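Local structure of CalG4 (Micromonospora echinospora, 3IA7) at residues A[6-11]-A[36-41]; A[55-60]-A[84-89]; A[323-328]-A[346-351]; A[249-254]-A[351-356]. The protein belongs by its family to the GT-B clan and is built from two Rossmann-like alpha/beta domains, each with a parallel sheet, in one chain. One frame throughout, in Å; residues are numbered along the deposited sequence.

Interaction 1. Residues A[6-11]-A[36-41]; sequences HILFAN and TYVTTP
F9 of strand 6-10 packs against Y37 of the parallel strand 34-39, the two strands of a Rossmann-like beta-alpha-beta unit whose crossover is helix 15-30. The backbones are stitched by T36 N to I7 O, F9 N to T36 O and V38 N to F9 O, the last 2.8 Å long and almost straight. From CB of Y37 the side chain leaves with CG anti to the backbone N (chi1 -165°), which leans the ring across F9 and on toward N11. CG and CD1 come next to F9 CB, CD1 at 3.4 Å, and CE1 lies near F9 CB and CD2. The two rings are almost parallel, 11° apart, but slid so far that they hardly overlap. Beyond them CE2 and CZ pass N11 CB, and the terminal OH bonds both S21 OG and N11 ND2. On the other face the beta-branched T36 and V38 suit a strand, and L8 CD1 touches T36 CG2 at 3.6 Å and V38 CG2 at 3.8 Å. At the start H6 NE2 meets T36 OG1 in the imidazole plane at 2.8 Å. At the far end N11 ND2, which also donates to H17 O, gives Y37 OH a 3.0 Å bond tilted 16° from the amide plane.

Interaction 2. Residues A[55-60]-A[84-89]; sequences VLYKSE and VRENVA
E86 reaches out of helix 75-98 and receives three hydrogen bonds from the chain that follows strand 53-56. A bend at chi2 (75°) turns its carboxylate toward residues 57-60. OE2 takes two hydroxyls: S59 OG at 2.6 Å on the syn side, somewhat out of the carboxylate plane, and Y57 OH at 2.7 Å from well above it. OE1 accepts E60 N at 2.7 Å through its syn lone pair. A carboxylate suits this place because two oxygens serve three donors, which should fix its rotation and probably favour the charged form. One turn on, A89 is small enough for its CB to sit 3.9 Å from Y57 CD1 and close to K58 O. Farther out, E60 OE1 makes a salt bridge with R85 NE at 2.7 Å; the oxygen lies in the guanidinium plane, yet NE stands above the carboxylate plane. A water joins E60 OE1 to R85 NH2 beside this pair. Second partners position the first shell: Y57 OH also bonds Q13 N, and S59 OG bonds F61 N. Y57 also packs on I90 and on V38 of strand 34-39, so the contact ties the exit of edge strand 53-56 to the helix lying over that sheet.

Interaction 3. Residues A[323-328]-A[346-351]; sequences VPHFAT and LRPDQL
This is an apolar loop-to-loop contact, with H325 and P348 at its outer side, joining the turns that leave strands 320-322 and 343-345 of the C-terminal parallel sheet. P348 CG sits over the centre of the H325 ring, a CH-pi contact 3.7 Å from the centroid and only 13° off the ring normal. The opposite face of the imidazole is turned to F326, which itself packs against H245 and F248. H325 CG lies between its backbone N and carbonyl carbon (chi1 76°), and this swings the ring across toward the proline. L351 brings its two methyls to different partners: CD1 comes to H325 CE1 at 3.6 Å, obliquely to the ring, and CD2 to V323 CG1 at 3.9 Å. The same V323 CG1 rests on L346 CB at 3.8 Å, in the more deeply buried part. Branched aliphatic residues suit this site, where F248 backs V323 and L351. No direct hydrogen bond crosses. A water instead accepts from H325 N and donates to L346 O at 2.8 Å. The 346-351 turn is braced from within by R347 N, which donates to Q350 OE1. Adhesion therefore rests on dispersion and CH-pi contact, with one water supplying a polar link between the loops.

Interaction 4. Residues A[249-254]-A[351-356]; sequences FRACAQ and LEPASI
A251 and P353 bring helix 246-256 against the first turn of helix 353-365, their CA atoms 5.0 Å apart. The small side chain of A251 permits this approach. Proline suits its own place for a separate reason: in the first turn of a helix its nitrogen, which has no N-H, need not donate a hydrogen bond to the chain. The tight part of the contact is made by A251, P353 and I356. P353 CB lies against A251 O at 3.6 Å, so the proline ring rests on the backbone of the opposite helix as well as near its side chain. I356, with CG1 anti to its carbonyl carbon (chi1 -66°), sends CD1 across to A251 CB at 3.9 Å and on to C252 SG at 4.2 Å. One methyl thus touches two successive residues of the opposite helix. C252 is directed away from helix 353-365, yet its sulfur touches I356 from the flank while also packing on M265 and L302 of the sheet below; L302 is met by I356 as well, so the two helices share a strand residue beneath them. On the solvent side the contact is looser and consists of Q254 against P353, the two side chains running alongside each other and pointing the same way. Q254 CB comes to P353 CG at 3.8 Å and OE1 to the same CG at 3.7 Å, a long polar chain being tolerated at this exposed border. With no hydrogen bond or charge pair across the segments, the helices are held by apolar packing of alanine, proline and isoleucine, which can be close because A251 is small.

The four contacts form two pairs, one in each Rossmann-like domain. Interactions 1 and 2, with centres 12 Å apart, share the N-terminal sheet: strands 34-39 and 53-56 are neighbours, and T39 O lies 2.9 Å from Y57 N, probably a hydrogen bond. Interactions 3 and 4, their centres also 12 Å apart, share L351, and interaction 3 is nested within the loop that interaction 4 closes; Q350 O and S355 OG probably bond between them. Across the molecule, interactions 1 and 3 have centres 35 Å apart and lie on opposite sides of the chain's centre. A calcium ion lies about 12 Å from the Y37 side chain, and one lies about 13 Å from that of Y57.

Interaction 1. Residues A[6-11]-A[36-41]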
loop_
_atom_site.group_PDB
_atom_site.type_symbol
_atom_site.label_atom_id
_atom_site.label_comp_id
_atom_site.label_asym_id
_atom_site.label_seq_id
_atom_site.Cartn_x
_atom_site.Cartn_y
_atom_site.Cartn_z
ATOM N N HIS A 6 -21.815 9.940 9.173
ATOM C CA HIS A 6 -20.935 11.038 8.838
ATOM C C HIS A 6 -19.804 11.029 9.875
ATOM O O HIS A 6 -20.024 11.246 11.087
ATOM C CB HIS A 6 -21.669 12.382 8.842
ATOM C CG HIS A 6 -20.797 13.529 8.411
ATOM N ND1 HIS A 6 -21.170 14.849 8.548
ATOM C CD2 HIS A 6 -19.562 13.545 7.853
ATOM C CE1 HIS A 6 -20.212 15.628 8.068
ATOM N NE2 HIS A 6 -19.227 14.866 7.636
ATOM N N ILE A 7 -18.601 10.724 9.404
ATOM C CA ILE A 7 -17.505 10.540 10.326
ATOM C C ILE A 7 -16.460 11.614 10.071
ATOM O O ILE A 7 -15.966 11.742 8.936
ATOM C CB ILE A 7 -16.893 9.116 10.157
ATOM C CG1 ILE A 7 -17.977 8.033 10.471
ATOM C CG2 ILE A 7 -15.682 9.019 11.116
ATOM C CD1 ILE A 7 -17.471 6.575 10.369
ATOM N N LEU A 8 -16.121 12.397 11.086
ATOM C CA LEU A 8 -15.082 13.435 10.909
ATOM C C LEU A 8 -13.736 12.990 11.488
ATOM O O LEU A 8 -13.687 12.491 12.638
ATOM C CB LEU A 8 -15.510 14.753 11.513
ATOM C CG LEU A 8 -14.357 15.759 11.627
ATOM C CD1 LEU A 8 -14.241 16.466 10.287
ATOM C CD2 LEU A 8 -14.646 16.757 12.712
ATOM N N PHE A 9 -12.682 13.130 10.689
ATOM C CA PHE A 9 -11.316 12.895 11.182
ATOM C C PHE A 9 -10.640 14.237 11.421
ATOM O O PHE A 9 -10.582 15.095 10.553
ATOM C CB PHE A 9 -10.486 12.128 10.148
ATOM C CG PHE A 9 -10.739 10.669 10.110
ATOM C CD1 PHE A 9 -11.985 10.157 9.728
ATOM C CD2 PHE A 9 -9.709 9.778 10.395
ATOM C CE1 PHE A 9 -12.211 8.764 9.674
ATOM C CE2 PHE A 9 -9.916 8.379 10.331
ATOM C CZ PHE A 9 -11.193 7.874 9.980
ATOM N N ALA A 10 -10.129 14.420 12.610
ATOM C CA ALA A 10 -9.286 15.601 12.922
ATOM C C ALA A 10 -7.838 15.143 13.074
ATOM O O ALA A 10 -7.532 14.307 13.978
ATOM C CB ALA A 10 -9.783 16.282 14.220
ATOM N N ASN A 11 -6.934 15.681 12.245
ATOM C CA ASN A 11 -5.544 15.289 12.303
ATOM C C ASN A 11 -4.626 16.491 12.075
ATOM O O ASN A 11 -5.043 17.519 11.502
ATOM C CB ASN A 11 -5.208 14.197 11.258
ATOM C CG ASN A 11 -4.046 13.260 11.717
ATOM O OD1 ASN A 11 -3.273 13.556 12.640
ATOM N ND2 ASN A 11 -3.998 12.091 11.126
ATOM N N THR A 36 -15.249 13.231 6.408
ATOM C CA THR A 36 -14.730 14.569 6.285
ATOM C C THR A 36 -13.415 14.556 7.061
ATOM O O THR A 36 -13.324 13.899 8.101
ATOM C CB THR A 36 -15.715 15.581 6.887
ATOM O OG1 THR A 36 -16.966 15.530 6.156
ATOM C CG2 THR A 36 -15.152 17.016 6.825
ATOM N N TYR A 37 -12.417 15.285 6.586
ATOM C CA TYR A 37 -11.090 15.116 7.131
ATOM C C TYR A 37 -10.425 16.499 7.197
ATOM O O TYR A 37 -10.287 17.178 6.154
ATOM C CB TYR A 37 -10.286 14.125 6.249
ATOM C CG TYR A 37 -8.997 13.574 6.898
ATOM C CD1 TYR A 37 -8.851 12.217 7.142
ATOM C CD2 TYR A 37 -7.909 14.406 7.173
ATOM C CE1 TYR A 37 -7.695 11.700 7.707
ATOM C CE2 TYR A 37 -6.722 13.900 7.764
ATOM C CZ TYR A 37 -6.645 12.531 8.036
ATOM O OH TYR A 37 -5.478 11.994 8.556
ATOM N N VAL A 38 -10.034 16.899 8.421
ATOM C CA VAL A 38 -9.347 18.178 8.621
ATOM C C VAL A 38 -7.834 18.034 8.406
ATOM O O VAL A 38 -7.123 17.256 9.118
ATOM C CB VAL A 38 -9.655 18.788 10.034
ATOM C CG1 VAL A 38 -8.984 20.189 10.233
ATOM C CG2 VAL A 38 -11.211 18.833 10.309
ATOM N N THR A 39 -7.332 18.803 7.440
ATOM C CA THR A 39 -5.921 18.768 7.123
ATOM C C THR A 39 -5.465 20.063 6.441
ATOM O O THR A 39 -6.228 21.022 6.366
ATOM C CB THR A 39 -5.535 17.514 6.274
ATOM O OG1 THR A 39 -4.100 17.378 6.274
ATOM C CG2 THR A 39 -6.144 17.635 4.795
ATOM N N THR A 40 -4.205 20.120 6.014
ATOM C CA THR A 40 -3.684 21.303 5.365
ATOM C C THR A 40 -3.607 21.075 3.854
ATOM O O THR A 40 -3.766 19.935 3.405
ATOM C CB THR A 40 -2.262 21.636 5.880
ATOM O OG1 THR A 40 -1.355 20.544 5.596
ATOM C CG2 THR A 40 -2.276 21.986 7.355
ATOM N N PRO A 41 -3.381 22.144 3.076
ATOM C CA PRO A 41 -3.283 21.913 1.657
ATOM C C PRO A 41 -2.227 20.851 1.292
ATOM O O PRO A 41 -2.393 20.118 0.321
ATOM C CB PRO A 41 -2.922 23.287 1.131
ATOM C CG PRO A 41 -3.754 24.216 2.051
ATOM C CD PRO A 41 -3.380 23.603 3.387
#

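Interaction 2. Residues A[55-60]-A[84-89]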
loop_
_atom_site.group_PDB
_atom_site.type_symbol
_atom_site.label_atom_id
_atom_site.label_comp_id
_atom_site.label_asym_id
_atom_site.label_seq_id
_atom_site.Cartn_x
_atom_site.Cartn_y
_atom_site.Cartn_z
ATOM N N VAL A 55 -11.596 19.503 4.938
ATOM C CA VAL A 55 -11.776 20.790 5.594
ATOM C C VAL A 55 -10.349 21.285 5.848
ATOM O O VAL A 55 -9.573 20.651 6.605
ATOM C CB VAL A 55 -12.516 20.637 6.943
ATOM C CG1 VAL A 55 -12.377 21.975 7.797
ATOM C CG2 VAL A 55 -14.003 20.281 6.694
ATOM N N LEU A 56 -9.976 22.391 5.210
ATOM C CA LEU A 56 -8.596 22.922 5.396
ATOM C C LEU A 56 -8.436 23.728 6.677
ATOM O O LEU A 56 -9.366 24.464 7.093
ATOM C CB LEU A 56 -8.201 23.856 4.231
ATOM C CG LEU A 56 -8.186 23.193 2.854
ATOM C CD1 LEU A 56 -7.944 24.292 1.802
ATOM C CD2 LEU A 56 -7.101 22.149 2.815
ATOM N N TYR A 57 -7.259 23.587 7.293
ATOM C CA TYR A 57 -6.855 24.484 8.360
ATOM C C TYR A 57 -5.455 25.010 8.009
ATOM O O TYR A 57 -4.732 24.431 7.172
ATOM C CB TYR A 57 -6.936 23.759 9.746
ATOM C CG TYR A 57 -5.696 22.948 10.143
ATOM C CD1 TYR A 57 -4.689 23.518 10.956
ATOM C CD2 TYR A 57 -5.502 21.635 9.677
ATOM C CE1 TYR A 57 -3.553 22.768 11.332
ATOM C CE2 TYR A 57 -4.378 20.899 10.073
ATOM C CZ TYR A 57 -3.426 21.472 10.905
ATOM O OH TYR A 57 -2.271 20.761 11.248
ATOM N N LYS A 58 -5.105 26.117 8.663
ATOM C CA LYS A 58 -3.827 26.753 8.533
ATOM C C LYS A 58 -2.959 26.350 9.722
ATOM O O LYS A 58 -3.285 26.631 10.880
ATOM C CB LYS A 58 -4.009 28.267 8.533
ATOM C CG LYS A 58 -2.688 29.031 8.697
ATOM C CD LYS A 58 -1.947 29.108 7.390
ATOM C CE LYS A 58 -0.778 30.118 7.490
ATOM N NZ LYS A 58 0.060 29.954 6.244
ATOM N N SER A 59 -1.864 25.676 9.412
ATOM C CA SER A 59 -0.951 25.207 10.449
ATOM C C SER A 59 -0.066 26.274 10.997
ATOM O O SER A 59 0.546 27.056 10.234
ATOM C CB SER A 59 -0.075 24.066 9.914
ATOM O OG SER A 59 0.732 23.511 10.921
ATOM N N GLU A 60 0.037 26.270 12.322
ATOM C CA GLU A 60 1.048 27.070 13.041
ATOM C C GLU A 60 2.474 26.792 12.574
ATOM O O GLU A 60 3.350 27.649 12.676
ATOM C CB GLU A 60 0.939 26.833 14.547
ATOM C CG GLU A 60 -0.389 27.289 15.120
ATOM C CD GLU A 60 -0.517 28.816 15.214
ATOM O OE1 GLU A 60 0.385 29.475 15.751
ATOM O OE2 GLU A 60 -1.531 29.350 14.726
ATOM N N VAL A 84 -0.637 23.866 21.600
ATOM C CA VAL A 84 -1.989 24.326 21.935
ATOM C C VAL A 84 -2.620 25.133 20.783
ATOM O O VAL A 84 -3.779 24.862 20.419
ATOM C CB VAL A 84 -2.051 25.071 23.297
ATOM C CG1 VAL A 84 -3.471 25.591 23.547
ATOM C CG2 VAL A 84 -1.636 24.107 24.451
ATOM N N ARG A 85 -1.880 26.084 20.215
ATOM C CA ARG A 85 -2.382 26.860 19.081
ATOM C C ARG A 85 -2.762 25.977 17.898
ATOM O O ARG A 85 -3.778 26.225 17.247
ATOM C CB ARG A 85 -1.412 27.942 18.618
ATOM C CG ARG A 85 -1.206 29.102 19.612
ATOM C CD ARG A 85 -0.507 30.283 18.958
ATOM N NE ARG A 85 0.813 29.947 18.425
ATOM C CZ ARG A 85 1.946 29.999 19.126
ATOM N NH1 ARG A 85 1.931 30.381 20.402
ATOM N NH2 ARG A 85 3.100 29.673 18.547
ATOM N N GLU A 86 -1.957 24.958 17.620
ATOM C CA GLU A 86 -2.244 24.031 16.517
ATOM C C GLU A 86 -3.529 23.237 16.780
ATOM O O GLU A 86 -4.358 23.064 15.852
ATOM C CB GLU A 86 -1.066 23.031 16.342
ATOM C CG GLU A 86 -1.181 22.170 15.040
ATOM C CD GLU A 86 -0.850 22.937 13.766
ATOM O OE1 GLU A 86 -0.883 24.186 13.756
ATOM O OE2 GLU A 86 -0.567 22.270 12.745
ATOM N N ASN A 87 -3.696 22.748 18.022
ATOM C CA ASN A 87 -4.984 22.138 18.412
ATOM C C ASN A 87 -6.149 23.118 18.154
ATOM O O ASN A 87 -7.180 22.734 17.600
ATOM C CB ASN A 87 -4.953 21.735 19.882
ATOM C CG ASN A 87 -4.414 20.327 20.066
ATOM O OD1 ASN A 87 -5.195 19.395 20.113
ATOM N ND2 ASN A 87 -3.072 20.159 20.074
ATOM N N VAL A 88 -5.978 24.361 18.600
ATOM C CA VAL A 88 -7.020 25.401 18.411
ATOM C C VAL A 88 -7.311 25.706 16.908
ATOM O O VAL A 88 -8.472 25.922 16.501
ATOM C CB VAL A 88 -6.679 26.707 19.190
ATOM C CG1 VAL A 88 -7.639 27.850 18.832
ATOM C CG2 VAL A 88 -6.748 26.459 20.718
ATOM N N ALA A 89 -6.266 25.719 16.092
ATOM C CA ALA A 89 -6.416 25.924 14.643
ATOM C C ALA A 89 -7.358 24.873 14.031
ATOM O O ALA A 89 -8.255 25.215 13.258
ATOM C CB ALA A 89 -5.035 25.921 13.952
HETATM O O HOH W 1 3.031 29.784 15.304
#

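Interaction 3. Residues A[323-328]-A[346-351]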
loop_
_atom_site.group_PDB
_atom_site.type_symbol
_atom_site.label_atom_id
_atom_site.label_comp_id
_atom_site.label_asym_id
_atom_site.label_seq_id
_atom_site.Cartn_x
_atom_site.Cartn_y
_atom_site.Cartn_z
ATOM N N VAL A 323 20.055 3.845 13.343
ATOM C CA VAL A 323 20.859 5.054 13.514
ATOM C C VAL A 323 19.884 6.200 13.900
ATOM O O VAL A 323 19.530 7.067 13.074
ATOM C CB VAL A 323 21.717 5.287 12.271
ATOM C CG1 VAL A 323 22.903 4.252 12.243
ATOM C CG2 VAL A 323 20.909 5.204 10.968
ATOM N N PRO A 324 19.393 6.170 15.156
ATOM C CA PRO A 324 18.321 7.070 15.626
ATOM C C PRO A 324 18.670 8.548 15.699
ATOM O O PRO A 324 17.754 9.376 15.755
ATOM C CB PRO A 324 18.033 6.595 17.055
ATOM C CG PRO A 324 18.733 5.325 17.238
ATOM C CD PRO A 324 19.825 5.234 16.216
ATOM N N HIS A 325 19.957 8.888 15.755
ATOM C CA HIS A 325 20.324 10.302 15.841
ATOM C C HIS A 325 19.906 11.100 14.584
ATOM O O HIS A 325 19.874 12.340 14.603
ATOM C CB HIS A 325 21.815 10.455 16.137
ATOM C CG HIS A 325 22.702 10.196 14.959
ATOM N ND1 HIS A 325 23.005 8.926 14.514
ATOM C CD2 HIS A 325 23.386 11.051 14.158
ATOM C CE1 HIS A 325 23.821 9.010 13.479
ATOM N NE2 HIS A 325 24.066 10.289 13.241
ATOM N N PHE A 326 19.575 10.388 13.504
ATOM C CA PHE A 326 19.159 11.058 12.267
ATOM C C PHE A 326 17.727 11.577 12.337
ATOM O O PHE A 326 17.387 12.524 11.640
ATOM C CB PHE A 326 19.379 10.166 11.032
ATOM C CG PHE A 326 20.827 10.046 10.623
ATOM C CD1 PHE A 326 21.559 11.174 10.250
ATOM C CD2 PHE A 326 21.462 8.808 10.614
ATOM C CE1 PHE A 326 22.897 11.056 9.872
ATOM C CE2 PHE A 326 22.796 8.686 10.237
ATOM C CZ PHE A 326 23.516 9.815 9.864
ATOM N N ALA A 327 16.905 10.968 13.193
ATOM C CA ALA A 327 15.521 11.387 13.384
ATOM C C ALA A 327 15.247 11.579 14.873
ATOM O O ALA A 327 15.249 10.615 15.625
ATOM C CB ALA A 327 14.565 10.354 12.780
ATOM N N THR A 328 15.038 12.820 15.312
ATOM C CA THR A 328 14.633 13.062 16.713
ATOM C C THR A 328 13.353 12.294 17.111
ATOM O O THR A 328 13.225 11.823 18.249
ATOM C CB THR A 328 14.504 14.569 17.047
ATOM O OG1 THR A 328 13.948 15.273 15.924
ATOM C CG2 THR A 328 15.874 15.154 17.386
ATOM N N LEU A 346 23.620 1.829 16.119
ATOM C CA LEU A 346 24.933 2.454 15.956
ATOM C C LEU A 346 24.861 3.894 16.433
ATOM O O LEU A 346 23.884 4.591 16.156
ATOM C CB LEU A 346 25.376 2.444 14.499
ATOM C CG LEU A 346 25.804 1.102 13.863
ATOM C CD1 LEU A 346 25.876 1.249 12.375
ATOM C CD2 LEU A 346 27.147 0.700 14.409
ATOM N N ARG A 347 25.890 4.330 17.144
ATOM C CA ARG A 347 25.999 5.759 17.504
ATOM C C ARG A 347 26.733 6.579 16.451
ATOM O O ARG A 347 27.385 6.006 15.578
ATOM C CB ARG A 347 26.634 5.963 18.893
ATOM C CG ARG A 347 25.846 5.304 20.037
ATOM C CD ARG A 347 24.345 5.643 20.039
ATOM N NE ARG A 347 23.625 4.878 21.058
ATOM C CZ ARG A 347 22.349 5.061 21.406
ATOM N NH1 ARG A 347 21.613 6.016 20.831
ATOM N NH2 ARG A 347 21.806 4.286 22.342
ATOM N N PRO A 348 26.606 7.926 16.524
ATOM C CA PRO A 348 27.341 8.838 15.653
ATOM C C PRO A 348 28.835 8.517 15.532
ATOM O O PRO A 348 29.371 8.611 14.426
ATOM C CB PRO A 348 27.138 10.201 16.337
ATOM C CG PRO A 348 25.788 10.096 16.907
ATOM C CD PRO A 348 25.712 8.682 17.435
ATOM N N ASP A 349 29.506 8.139 16.623
ATOM C CA ASP A 349 30.930 7.792 16.500
ATOM C C ASP A 349 31.204 6.409 15.904
ATOM O O ASP A 349 32.344 6.033 15.692
ATOM C CB ASP A 349 31.767 8.041 17.772
ATOM C CG ASP A 349 31.029 7.761 19.095
ATOM O OD1 ASP A 349 29.919 7.185 19.150
ATOM O OD2 ASP A 349 31.607 8.163 20.131
ATOM N N GLN A 350 30.149 5.675 15.583
ATOM C CA GLN A 350 30.291 4.297 15.151
ATOM C C GLN A 350 29.962 4.123 13.665
ATOM O O GLN A 350 29.568 3.054 13.240
ATOM C CB GLN A 350 29.451 3.389 16.065
ATOM C CG GLN A 350 29.776 3.637 17.544
ATOM C CD GLN A 350 28.904 2.912 18.565
ATOM O OE1 GLN A 350 27.684 2.922 18.485
ATOM N NE2 GLN A 350 29.556 2.322 19.577
ATOM N N LEU A 351 30.149 5.185 12.879
ATOM C CA LEU A 351 29.688 5.229 11.481
ATOM C C LEU A 351 30.777 5.212 10.396
ATOM O O LEU A 351 30.507 5.573 9.246
ATOM C CB LEU A 351 28.816 6.471 11.262
ATOM C CG LEU A 351 27.628 6.640 12.203
ATOM C CD1 LEU A 351 27.008 8.052 12.013
ATOM C CD2 LEU A 351 26.640 5.496 11.975
HETATM O O HOH W 2 22.525 7.083 16.149
#

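Interaction 4. Residues A[249-254]-A[351-356]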
loop_
_atom_site.group_PDB
_atom_site.type_symbol
_atom_site.label_atom_id
_atom_site.label_comp_id
_atom_site.label_asym_id
_atom_site.label_seq_id
_atom_site.Cartn_x
_atom_site.Cartn_y
_atom_site.Cartn_z
ATOM N N PHE A 249 25.433 8.070 3.369
ATOM C CA PHE A 249 25.168 7.149 2.260
ATOM C C PHE A 249 26.484 6.713 1.564
ATOM O O PHE A 249 26.659 5.544 1.242
ATOM C CB PHE A 249 24.152 7.767 1.281
ATOM C CG PHE A 249 22.767 7.922 1.877
ATOM C CD1 PHE A 249 22.019 6.786 2.262
ATOM C CD2 PHE A 249 22.218 9.195 2.065
ATOM C CE1 PHE A 249 20.744 6.948 2.828
ATOM C CE2 PHE A 249 20.962 9.363 2.608
ATOM C CZ PHE A 249 20.227 8.239 2.991
ATOM N N ARG A 250 27.403 7.657 1.364
ATOM C CA ARG A 250 28.729 7.326 0.803
ATOM C C ARG A 250 29.481 6.321 1.692
ATOM O O ARG A 250 30.044 5.370 1.178
ATOM C CB ARG A 250 29.576 8.584 0.558
ATOM C CG ARG A 250 28.962 9.596 -0.443
ATOM C CD ARG A 250 29.976 10.684 -0.836
ATOM N NE ARG A 250 30.273 11.584 0.271
ATOM C CZ ARG A 250 29.890 12.862 0.334
ATOM N NH1 ARG A 250 29.189 13.414 -0.662
ATOM N NH2 ARG A 250 30.219 13.593 1.395
ATOM N N ALA A 251 29.434 6.527 3.017
ATOM C CA ALA A 251 30.019 5.612 4.012
ATOM C C ALA A 251 29.416 4.226 3.938
ATOM O O ALA A 251 30.136 3.248 4.042
ATOM C CB ALA A 251 29.858 6.160 5.413
ATOM N N CYS A 252 28.084 4.162 3.754
ATOM C CA CYS A 252 27.357 2.884 3.590
ATOM C C CYS A 252 27.804 2.184 2.330
ATOM O O CYS A 252 28.043 0.974 2.352
ATOM C CB CYS A 252 25.816 3.104 3.559
ATOM S SG CYS A 252 25.134 3.470 5.173
ATOM N N ALA A 253 27.953 2.949 1.235
ATOM C CA ALA A 253 28.392 2.385 -0.028
ATOM C C ALA A 253 29.795 1.835 0.133
ATOM O O ALA A 253 30.077 0.688 -0.283
ATOM C CB ALA A 253 28.369 3.474 -1.168
ATOM N N GLN A 254 30.671 2.649 0.737
ATOM C CA GLN A 254 32.065 2.254 1.015
ATOM C C GLN A 254 32.134 0.962 1.857
ATOM O O GLN A 254 32.900 0.055 1.541
ATOM C CB GLN A 254 32.873 3.410 1.668
ATOM C CG GLN A 254 33.175 4.574 0.683
ATOM C CD GLN A 254 33.415 5.988 1.327
ATOM O OE1 GLN A 254 33.387 6.184 2.557
ATOM N NE2 GLN A 254 33.644 6.969 0.465
ATOM N N LEU A 351 30.149 5.185 12.879
ATOM C CA LEU A 351 29.688 5.229 11.481
ATOM C C LEU A 351 30.777 5.212 10.396
ATOM O O LEU A 351 30.507 5.573 9.246
ATOM C CB LEU A 351 28.816 6.471 11.262
ATOM C CG LEU A 351 27.628 6.640 12.203
ATOM C CD1 LEU A 351 27.008 8.052 12.013
ATOM C CD2 LEU A 351 26.640 5.496 11.975
ATOM N N GLU A 352 32.002 4.828 10.758
ATOM C CA GLU A 352 33.037 4.564 9.760
ATOM C C GLU A 352 32.578 3.371 8.904
ATOM O O GLU A 352 31.872 2.490 9.415
ATOM C CB GLU A 352 34.378 4.277 10.448
ATOM C CG GLU A 352 34.862 5.414 11.373
ATOM C CD GLU A 352 35.712 6.470 10.677
ATOM O OE1 GLU A 352 36.833 6.746 11.184
ATOM O OE2 GLU A 352 35.273 7.041 9.643
ATOM N N PRO A 353 32.937 3.343 7.601
ATOM C CA PRO A 353 32.475 2.198 6.763
ATOM C C PRO A 353 32.674 0.786 7.361
ATOM O O PRO A 353 31.774 -0.042 7.273
ATOM C CB PRO A 353 33.271 2.372 5.468
ATOM C CG PRO A 353 33.522 3.842 5.397
ATOM C CD PRO A 353 33.705 4.322 6.813
ATOM N N ALA A 354 33.826 0.511 7.970
ATOM C CA ALA A 354 34.073 -0.816 8.556
ATOM C C ALA A 354 33.159 -1.072 9.752
ATOM O O ALA A 354 32.692 -2.202 9.988
ATOM C CB ALA A 354 35.517 -0.955 8.972
ATOM N N SER A 355 32.915 -0.035 10.534
ATOM C CA SER A 355 31.980 -0.164 11.633
ATOM C C SER A 355 30.574 -0.516 11.148
ATOM O O SER A 355 29.884 -1.362 11.736
ATOM C CB SER A 355 31.962 1.121 12.466
ATOM O OG SER A 355 30.954 1.004 13.460
ATOM N N ILE A 356 30.146 0.124 10.063
ATOM C CA ILE A 356 28.816 -0.137 9.485
ATOM C C ILE A 356 28.707 -1.574 8.979
ATOM O O ILE A 356 27.757 -2.291 9.306
ATOM C CB ILE A 356 28.507 0.832 8.329
ATOM C CG1 ILE A 356 28.384 2.270 8.838
ATOM C CG2 ILE A 356 27.192 0.489 7.600
ATOM C CD1 ILE A 356 28.475 3.305 7.704
#